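Local coordinates for protein phenol hydroxylase component phN (Pseudomonas stutzeri, PDB 3U52) that probably hydroxylates phenol and related aromatic compounds as the diiron oxygenase component of a multicomponent bacterial monooxygenase, at residues L99-A111 and H166-F179. Residues are numbered along the deposited sequence; the frame is centred on the assembly and turned at random.
Sequences LFISGISPLEHAA and HDRVWYLSVPKSFF. With FE (Fe (III) ion), chain G; XE (xenon), chain R.
His-166 turns the edge of its imidazole to the break between helices 94-103 and 105-121. His-166 ND1 donates to Ser-102 O at 2.8 Å, and the acceptor lies near the ring plane. The bond is moderately bent, with an N-H...O angle of 150°. CB of Pro-106 sits over the centre of one ring face in a CH-pi contact, 3.5 Å from the centroid of the His-166 ring. CG of His-166 is anti to its backbone N (chi1 -173°), which carries the ring in among Ser-102, Gly-103, Pro-106 and Leu-107 as a knob into a hole. With an alanine here, Ser-102 O would probably be left without this donor, and a gap would be likely to open against Pro-106 and Leu-107.

Leu-172 CD2 lies against Gly-103 CA at 3.6 Å. The carbonyl oxygen of Gly-103 is buried without a polar partner; Pro-175 CB packs on it. Both methyls of Leu-107 reach Pro-175. CD1 touches its O and also meets the His-166 ring obliquely, while Leu-107 CD2 touches Pro-175 CB at 3.6 Å.

The contact joins helix 105-121, in the helical core of this bacterial diiron monooxygenase fold, to helix 173-184 beside it. Their segments 105-111 and 173-179 run nearly parallel, at 12°, and the segment axes approach to 10.1 Å. From the first of these, Glu-108 binds iron through OE2, together with Glu-138 and His-141.

The Phe-179 ring packs obliquely on the methyls of Ala-110 and Ala-111. Phe-179 CD2 comes within 3.4 Å of Ala-110 CB, and Phe-179 CZ meets Ala-111 CB. Leu-107 CG lies 3.9 Å from Phe-179 CD1, the two side chains crossing at a slant. Ile-194 and Phe-198 of helix 187-216 also pack on Phe-179. Toward the start of segment 99-111, Leu-99 CD1 touches Tyr-171 CE1 at 3.8 Å, while the Tyr-171 hydroxyl is hydrogen-bonded to Asn-347.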
loop_
_atom_site.group_PDB
_atom_site.type_symbol
_atom_site.label_atom_id
_atom_site.label_comp_id
_atom_site.label_asym_id
_atom_site.label_seq_id
_atom_site.Cartn_x
_atom_site.Cartn_y
_atom_site.Cartn_z
ATOM N N LEU A 99 -9.672 -13.545 20.710
ATOM C CA LEU A 99 -8.619 -14.287 21.394
ATOM C C LEU A 99 -7.218 -13.701 21.131
ATOM O O LEU A 99 -6.415 -13.524 22.047
ATOM C CB LEU A 99 -8.696 -15.754 20.953
ATOM C CG LEU A 99 -7.979 -16.951 21.580
ATOM C CD1 LEU A 99 -7.998 -16.975 23.138
ATOM C CD2 LEU A 99 -8.656 -18.237 21.044
ATOM N N PHE A 100 -6.927 -13.402 19.889
ATOM C CA PHE A 100 -5.653 -12.795 19.547
ATOM C C PHE A 100 -5.398 -11.435 20.197
ATOM O O PHE A 100 -4.348 -11.254 20.808
ATOM C CB PHE A 100 -5.508 -12.663 18.041
ATOM C CG PHE A 100 -4.103 -12.280 17.600
ATOM C CD1 PHE A 100 -3.769 -10.942 17.385
ATOM C CD2 PHE A 100 -3.123 -13.255 17.403
ATOM C CE1 PHE A 100 -2.490 -10.595 16.999
ATOM C CE2 PHE A 100 -1.813 -12.897 17.002
ATOM C CZ PHE A 100 -1.500 -11.576 16.811
ATOM N N ILE A 101 -6.329 -10.489 20.059
ATOM C CA ILE A 101 -6.142 -9.133 20.605
ATOM C C ILE A 101 -6.101 -9.045 22.142
ATOM O O ILE A 101 -5.475 -8.127 22.699
ATOM C CB ILE A 101 -7.187 -8.147 20.046
ATOM C CG1 ILE A 101 -6.691 -6.701 20.190
ATOM C CG2 ILE A 101 -8.572 -8.344 20.755
ATOM C CD1 ILE A 101 -7.566 -5.655 19.503
ATOM N N SER A 102 -6.774 -9.979 22.832
ATOM C CA SER A 102 -6.806 -9.956 24.279
ATOM C C SER A 102 -5.760 -10.885 24.927
ATOM O O SER A 102 -5.342 -10.657 26.087
ATOM C CB SER A 102 -8.222 -10.235 24.769
ATOM O OG SER A 102 -8.666 -11.462 24.275
ATOM N N GLY A 103 -5.319 -11.915 24.185
ATOM C CA GLY A 103 -4.332 -12.872 24.713
ATOM C C GLY A 103 -2.940 -12.893 24.098
ATOM O O GLY A 103 -1.963 -13.328 24.764
ATOM N N ILE A 104 -2.817 -12.464 22.846
ATOM C CA ILE A 104 -1.519 -12.541 22.138
ATOM C C ILE A 104 -0.908 -11.154 21.914
ATOM O O ILE A 104 0.281 -10.952 22.283
ATOM C CB ILE A 104 -1.537 -13.370 20.810
ATOM C CG1 ILE A 104 -1.714 -14.858 21.091
ATOM C CG2 ILE A 104 -0.195 -13.267 20.088
ATOM C CD1 ILE A 104 -3.145 -15.318 20.973
ATOM N N SER A 105 -1.684 -10.182 21.399
ATOM C CA SER A 105 -1.124 -8.814 21.280
ATOM C C SER A 105 -0.488 -8.245 22.558
ATOM O O SER A 105 0.556 -7.572 22.486
ATOM C CB SER A 105 -2.143 -7.794 20.794
ATOM O OG SER A 105 -2.435 -7.992 19.434
ATOM N N PRO A 106 -1.151 -8.432 23.723
ATOM C CA PRO A 106 -0.542 -7.888 24.912
ATOM C C PRO A 106 0.815 -8.534 25.205
ATOM O O PRO A 106 1.699 -7.869 25.747
ATOM C CB PRO A 106 -1.574 -8.185 26.011
ATOM C CG PRO A 106 -2.958 -8.272 25.226
ATOM C CD PRO A 106 -2.466 -9.055 23.989
ATOM N N LEU A 107 1.013 -9.767 24.777
ATOM C CA LEU A 107 2.313 -10.407 24.896
ATOM C C LEU A 107 3.368 -9.719 24.035
ATOM O O LEU A 107 4.545 -9.661 24.436
ATOM C CB LEU A 107 2.211 -11.896 24.562
ATOM C CG LEU A 107 1.990 -12.845 25.761
ATOM C CD1 LEU A 107 1.398 -12.206 26.979
ATOM C CD2 LEU A 107 1.314 -14.173 25.360
ATOM N N GLU A 108 2.953 -9.169 22.875
ATOM C CA GLU A 108 3.920 -8.552 21.955
ATOM C C GLU A 108 4.459 -7.364 22.767
ATOM O O GLU A 108 5.653 -7.084 22.783
ATOM C CB GLU A 108 3.240 -8.010 20.686
ATOM C CG GLU A 108 2.553 -9.056 19.752
ATOM C CD GLU A 108 3.550 -9.809 18.914
ATOM O OE1 GLU A 108 3.159 -10.480 17.944
ATOM O OE2 GLU A 108 4.737 -9.734 19.233
ATOM N N HIS A 109 3.544 -6.648 23.408
ATOM C CA HIS A 109 3.889 -5.438 24.151
ATOM C C HIS A 109 4.745 -5.741 25.396
ATOM O O HIS A 109 5.735 -5.056 25.640
ATOM C CB HIS A 109 2.657 -4.681 24.568
ATOM C CG HIS A 109 2.934 -3.243 24.829
ATOM N ND1 HIS A 109 2.915 -2.298 23.829
ATOM C CD2 HIS A 109 3.326 -2.600 25.944
ATOM C CE1 HIS A 109 3.235 -1.119 24.329
ATOM N NE2 HIS A 109 3.501 -1.279 25.611
ATOM N N ALA A 110 4.357 -6.753 26.179
ATOM C CA ALA A 110 5.245 -7.322 27.208
ATOM C C ALA A 110 6.644 -7.688 26.687
ATOM O O ALA A 110 7.634 -7.463 27.383
ATOM C CB ALA A 110 4.615 -8.524 27.821
ATOM N N ALA A 111 6.752 -8.195 25.456
ATOM C CA ALA A 111 8.054 -8.613 24.948
ATOM C C ALA A 111 8.880 -7.348 24.637
ATOM O O ALA A 111 10.112 -7.301 24.857
ATOM C CB ALA A 111 7.906 -9.481 23.761
ATOM N N HIS A 166 -7.006 -8.473 29.581
ATOM C CA HIS A 166 -5.765 -9.319 29.740
ATOM C C HIS A 166 -5.281 -9.404 31.182
ATOM O O HIS A 166 -4.757 -10.422 31.607
ATOM C CB HIS A 166 -4.605 -8.744 28.892
ATOM C CG HIS A 166 -3.369 -9.602 28.843
ATOM N ND1 HIS A 166 -3.242 -10.687 28.002
ATOM C CD2 HIS A 166 -2.173 -9.491 29.485
ATOM C CE1 HIS A 166 -2.034 -11.225 28.141
ATOM N NE2 HIS A 166 -1.354 -10.507 29.027
ATOM N N ASP A 167 -5.446 -8.300 31.932
ATOM C CA ASP A 167 -5.039 -8.234 33.361
ATOM C C ASP A 167 -6.041 -8.891 34.341
ATOM O O ASP A 167 -5.687 -9.138 35.499
ATOM C CB ASP A 167 -4.803 -6.780 33.807
ATOM C CG ASP A 167 -3.492 -6.158 33.268
ATOM O OD1 ASP A 167 -2.650 -6.856 32.690
ATOM O OD2 ASP A 167 -3.263 -4.938 33.458
ATOM N N ARG A 168 -7.273 -9.153 33.885
ATOM C CA ARG A 168 -8.369 -9.505 34.798
ATOM C C ARG A 168 -9.033 -10.818 34.489
ATOM O O ARG A 168 -9.258 -11.614 35.403
ATOM C CB ARG A 168 -9.436 -8.397 34.848
ATOM C CG ARG A 168 -8.884 -7.073 35.374
ATOM C CD ARG A 168 -9.855 -5.914 35.253
ATOM N NE ARG A 168 -9.266 -4.678 35.805
ATOM C CZ ARG A 168 -8.244 -3.994 35.265
ATOM N NH1 ARG A 168 -7.654 -4.369 34.127
ATOM N NH2 ARG A 168 -7.792 -2.912 35.885
ATOM N N VAL A 169 -9.383 -11.029 33.230
ATOM C CA VAL A 169 -10.204 -12.166 32.820
ATOM C C VAL A 169 -9.564 -13.516 33.078
ATOM O O VAL A 169 -8.396 -13.734 32.781
ATOM C CB VAL A 169 -10.635 -12.072 31.319
ATOM C CG1 VAL A 169 -11.395 -13.301 30.904
ATOM C CG2 VAL A 169 -11.509 -10.840 31.072
ATOM N N TRP A 170 -10.377 -14.441 33.586
ATOM C CA TRP A 170 -9.896 -15.734 34.030
ATOM C C TRP A 170 -8.940 -16.398 33.041
ATOM O O TRP A 170 -7.794 -16.664 33.393
ATOM C CB TRP A 170 -11.077 -16.652 34.498
ATOM C CG TRP A 170 -12.006 -17.090 33.383
ATOM C CD1 TRP A 170 -13.061 -16.376 32.842
ATOM C CD2 TRP A 170 -11.956 -18.347 32.674
ATOM N NE1 TRP A 170 -13.645 -17.101 31.804
ATOM C CE2 TRP A 170 -12.992 -18.314 31.681
ATOM C CE3 TRP A 170 -11.113 -19.480 32.739
ATOM C CZ2 TRP A 170 -13.212 -19.401 30.784
ATOM C CZ3 TRP A 170 -11.351 -20.574 31.839
ATOM C CH2 TRP A 170 -12.397 -20.529 30.900
ATOM N N TYR A 171 -9.362 -16.618 31.795
ATOM C CA TYR A 171 -8.566 -17.446 30.866
ATOM C C TYR A 171 -7.304 -16.708 30.314
ATOM O O TYR A 171 -6.331 -17.311 29.885
ATOM C CB TYR A 171 -9.491 -17.963 29.737
ATOM C CG TYR A 171 -9.791 -16.924 28.655
ATOM C CD1 TYR A 171 -8.934 -16.808 27.560
ATOM C CD2 TYR A 171 -10.894 -16.082 28.726
ATOM C CE1 TYR A 171 -9.143 -15.886 26.587
ATOM C CE2 TYR A 171 -11.127 -15.130 27.736
ATOM C CZ TYR A 171 -10.216 -15.049 26.656
ATOM O OH TYR A 171 -10.295 -14.148 25.614
ATOM N N LEU A 172 -7.348 -15.380 30.319
ATOM C CA LEU A 172 -6.190 -14.548 29.946
ATOM C C LEU A 172 -5.085 -14.510 31.004
ATOM O O LEU A 172 -3.971 -14.062 30.710
ATOM C CB LEU A 172 -6.662 -13.102 29.626
ATOM C CG LEU A 172 -7.666 -13.107 28.453
ATOM C CD1 LEU A 172 -8.308 -11.734 28.249
ATOM C CD2 LEU A 172 -6.912 -13.535 27.183
ATOM N N SER A 173 -5.353 -14.988 32.219
ATOM C CA SER A 173 -4.228 -15.203 33.150
ATOM C C SER A 173 -3.214 -16.283 32.686
ATOM O O SER A 173 -2.081 -16.295 33.166
ATOM C CB SER A 173 -4.706 -15.494 34.580
ATOM O OG SER A 173 -5.030 -16.911 34.704
ATOM N N VAL A 174 -3.629 -17.194 31.784
ATOM C CA VAL A 174 -2.726 -18.169 31.132
ATOM C C VAL A 174 -1.601 -17.480 30.347
ATOM O O VAL A 174 -0.418 -17.651 30.705
ATOM C CB VAL A 174 -3.520 -19.184 30.272
ATOM C CG1 VAL A 174 -2.649 -20.254 29.761
ATOM C CG2 VAL A 174 -4.717 -19.770 31.089
ATOM N N PRO A 175 -1.914 -16.718 29.259
ATOM C CA PRO A 175 -0.799 -15.958 28.665
ATOM C C PRO A 175 -0.127 -14.933 29.577
ATOM O O PRO A 175 1.087 -14.790 29.507
ATOM C CB PRO A 175 -1.467 -15.179 27.498
ATOM C CG PRO A 175 -2.925 -15.297 27.719
ATOM C CD PRO A 175 -3.157 -16.562 28.481
ATOM N N LYS A 176 -0.892 -14.217 30.400
ATOM C CA LYS A 176 -0.311 -13.209 31.292
ATOM C C LYS A 176 0.729 -13.789 32.276
ATOM O O LYS A 176 1.865 -13.276 32.360
ATOM C CB LYS A 176 -1.401 -12.448 32.041
ATOM C CG LYS A 176 -0.870 -11.164 32.731
ATOM C CD LYS A 176 -1.989 -10.508 33.499
ATOM C CE LYS A 176 -1.474 -9.669 34.672
ATOM N NZ LYS A 176 -0.780 -8.446 34.221
ATOM N N SER A 177 0.364 -14.855 32.997
ATOM C CA SER A 177 1.305 -15.438 33.939
ATOM C C SER A 177 2.514 -16.101 33.248
ATOM O O SER A 177 3.609 -16.140 33.821
ATOM C CB SER A 177 0.606 -16.421 34.910
ATOM O OG SER A 177 0.219 -17.597 34.227
ATOM N N PHE A 178 2.339 -16.615 32.025
ATOM C CA PHE A 178 3.483 -17.125 31.207
ATOM C C PHE A 178 4.523 -16.029 31.035
ATOM O O PHE A 178 5.734 -16.216 31.306
ATOM C CB PHE A 178 2.995 -17.585 29.788
ATOM C CG PHE A 178 4.110 -18.029 28.886
ATOM C CD1 PHE A 178 4.779 -17.118 28.088
ATOM C CD2 PHE A 178 4.461 -19.381 28.803
ATOM C CE1 PHE A 178 5.844 -17.538 27.253
ATOM C CE2 PHE A 178 5.511 -19.843 27.945
ATOM C CZ PHE A 178 6.217 -18.932 27.217
ATOM N N PHE A 179 4.063 -14.860 30.582
ATOM C CA PHE A 179 5.021 -13.785 30.381
ATOM C C PHE A 179 5.507 -13.074 31.671
ATOM O O PHE A 179 6.624 -12.557 31.685
ATOM C CB PHE A 179 4.490 -12.744 29.346
ATOM C CG PHE A 179 5.508 -12.436 28.285
ATOM C CD1 PHE A 179 5.602 -13.214 27.161
ATOM C CD2 PHE A 179 6.405 -11.389 28.462
ATOM C CE1 PHE A 179 6.607 -12.971 26.174
ATOM C CE2 PHE A 179 7.391 -11.108 27.500
ATOM C CZ PHE A 179 7.495 -11.901 26.358
HETATM FE FE FE G . 6.475 -10.367 17.890
HETATM XE XE XE R . -14.781 -19.667 34.617
#